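Local coordinates for probable branched-chain amino acid ABC transporter, amino acid binding protein (PDB 3LKB) that probably binds branched-chain amino acids for uptake by an ABC transporter, and holds a valine in its pocket here, at residues A[85-90]-A[101-106]. The protein carries 2 engineered substitutions. Sequence-based numbering, arbitrary orientation.
Sequences GANLQL and TIPASM. With VAL (valine), chain C.
The side-chain amide of Asn-87 rests obliquely over the CB-CG side of Pro-103, the two side chains crossing at about a right angle, with Asn-87 CG 4.1 Å from Pro-103 CB. This is the inside of a beta-alpha-beta crossover in a periplasmic binding protein: helix 84-97 links the parallel strands 79-81 and 101-103, and its first turn packs back on the second strand. Within 85-90, Asn-87 makes all the contacts to 101-106. With chi1 at -79°, CG sits beside its own backbone N and anti to the carbonyl carbon, which carries the flat amide toward the strand, where the two CA atoms of Asn-87 and Pro-103 are 7.6 Å apart. The end of the amide also passes alongside the methyl CG2 of Thr-101, the two side chains running in opposite directions, while OG1 of Thr-101 is taken up by a hydrogen bond to Ile-99 O. Ser-105 comes no nearer than loose van der Waals range at the amide's other margin, and Leu-110 touches Asn-87 from a loop. With an alanine here in place of Asn-87, the amide would be gone, and the Pro-103 ring and the Thr-101 methyl would probably lose their cover from the helix, opening a gap in a buried layer.

Just past the strand, the chain enters the valine pocket. Ala-104 sends its carbonyl O to a hydrogen bond with Tyr-232 OH, another pocket residue, and Ala-104 CB sits 3.5 Å from valine O. Ser-105 faces the ligand's side chain. Its OG is anti to the backbone N (chi1 166°) and is hydrogen-bonded to Thr-84 OG1, at the start of the same helix, and to His-107 N; Ser-105 CB meets valine CG2 at 3.3 Å.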
loop_
_atom_site.group_PDB
_atom_site.type_symbol
_atom_site.label_atom_id
_atom_site.label_comp_id
_atom_site.label_asym_id
_atom_site.label_seq_id
_atom_site.Cartn_x
_atom_site.Cartn_y
_atom_site.Cartn_z
ATOM N N GLY A 85 13.392 0.646 -13.774
ATOM C CA GLY A 85 14.716 0.316 -13.398
ATOM C C GLY A 85 14.915 -1.155 -13.480
ATOM O O GLY A 85 15.879 -1.597 -13.969
ATOM N N ALA A 86 13.918 -1.881 -13.031
ATOM C CA ALA A 86 13.951 -3.332 -13.019
ATOM C C ALA A 86 13.960 -3.879 -14.425
ATOM O O ALA A 86 14.814 -4.719 -14.744
ATOM C CB ALA A 86 12.774 -3.920 -12.213
ATOM N N ASN A 87 13.043 -3.395 -15.263
ATOM C CA ASN A 87 12.995 -3.808 -16.661
ATOM C C ASN A 87 14.280 -3.520 -17.399
ATOM O O ASN A 87 14.759 -4.389 -18.125
ATOM C CB ASN A 87 11.832 -3.157 -17.398
ATOM C CG ASN A 87 10.510 -3.836 -17.111
ATOM O OD1 ASN A 87 9.797 -3.495 -16.158
ATOM N ND2 ASN A 87 10.154 -4.771 -17.950
ATOM N N LEU A 88 14.847 -2.312 -17.242
ATOM C CA LEU A 88 16.201 -2.035 -17.816
ATOM C C LEU A 88 17.251 -3.101 -17.449
ATOM O O LEU A 88 17.942 -3.614 -18.308
ATOM C CB LEU A 88 16.696 -0.654 -17.424
ATOM C CG LEU A 88 15.901 0.408 -18.212
ATOM C CD1 LEU A 88 16.080 1.828 -17.648
ATOM C CD2 LEU A 88 16.369 0.355 -19.672
ATOM N N GLN A 89 17.295 -3.469 -16.183
ATOM C CA GLN A 89 18.257 -4.380 -15.632
ATOM C C GLN A 89 18.044 -5.805 -16.159
ATOM O O GLN A 89 18.988 -6.493 -16.444
ATOM C CB GLN A 89 18.058 -4.370 -14.104
ATOM C CG GLN A 89 19.306 -4.372 -13.386
ATOM C CD GLN A 89 19.182 -4.261 -11.865
ATOM O OE1 GLN A 89 18.768 -5.212 -11.175
ATOM N NE2 GLN A 89 19.620 -3.106 -11.335
ATOM N N LEU A 90 16.793 -6.255 -16.239
ATOM C CA LEU A 90 16.454 -7.580 -16.789
ATOM C C LEU A 90 16.440 -7.740 -18.307
ATOM O O LEU A 90 16.286 -8.878 -18.770
ATOM C CB LEU A 90 15.060 -7.989 -16.302
ATOM C CG LEU A 90 14.953 -7.792 -14.802
ATOM C CD1 LEU A 90 13.582 -8.143 -14.430
ATOM C CD2 LEU A 90 15.921 -8.743 -14.167
ATOM N N THR A 101 7.350 -9.940 -22.521
ATOM C CA THR A 101 7.278 -9.212 -21.268
ATOM C C THR A 101 6.453 -8.008 -21.494
ATOM O O THR A 101 6.761 -7.214 -22.407
ATOM C CB THR A 101 8.682 -8.779 -20.841
ATOM O OG1 THR A 101 9.387 -9.954 -20.468
ATOM C CG2 THR A 101 8.678 -7.830 -19.655
ATOM N N ILE A 102 5.399 -7.867 -20.702
ATOM C CA ILE A 102 4.515 -6.728 -20.845
ATOM C C ILE A 102 4.653 -5.877 -19.593
ATOM O O ILE A 102 4.159 -6.273 -18.534
ATOM C CB ILE A 102 3.059 -7.195 -20.988
ATOM C CG1 ILE A 102 2.973 -8.179 -22.153
ATOM C CG2 ILE A 102 2.116 -5.990 -21.099
ATOM C CD1 ILE A 102 1.634 -8.976 -22.234
ATOM N N PRO A 103 5.350 -4.726 -19.690
ATOM C CA PRO A 103 5.604 -3.852 -18.543
ATOM C C PRO A 103 4.511 -2.799 -18.252
ATOM O O PRO A 103 3.865 -2.298 -19.163
ATOM C CB PRO A 103 6.899 -3.130 -18.942
ATOM C CG PRO A 103 7.271 -3.600 -20.294
ATOM C CD PRO A 103 6.076 -4.247 -20.877
ATOM N N ALA A 104 4.324 -2.494 -16.972
ATOM C CA ALA A 104 3.637 -1.278 -16.538
ATOM C C ALA A 104 4.452 -0.029 -16.865
ATOM O O ALA A 104 3.899 1.019 -17.037
ATOM C CB ALA A 104 3.378 -1.327 -15.040
ATOM N N SER A 105 5.774 -0.151 -16.857
ATOM C CA SER A 105 6.634 0.929 -17.240
ATOM C C SER A 105 6.352 1.245 -18.709
ATOM O O SER A 105 6.282 0.335 -19.545
ATOM C CB SER A 105 8.098 0.479 -17.167
ATOM O OG SER A 105 8.928 1.414 -17.839
ATOM N N MET A 106 6.261 2.524 -19.030
ATOM C CA MET A 106 6.062 2.913 -20.410
ATOM C C MET A 106 7.330 3.611 -20.957
ATOM O O MET A 106 7.287 4.593 -21.723
ATOM C CB MET A 106 4.806 3.775 -20.451
ATOM C CG MET A 106 3.614 3.198 -19.527
ATOM S SD MET A 106 2.356 4.433 -19.326
ATOM C CE MET A 106 1.046 3.356 -18.790
HETATM N N VAL C . 6.099 3.672 -11.774
HETATM C CA VAL C . 6.424 3.126 -13.148
HETATM C C VAL C . 6.088 1.687 -13.335
HETATM O O VAL C . 4.991 1.484 -13.808
HETATM C CB VAL C . 7.886 3.237 -13.517
HETATM C CG1 VAL C . 8.731 2.393 -12.693
HETATM C CG2 VAL C . 8.022 2.844 -14.852
#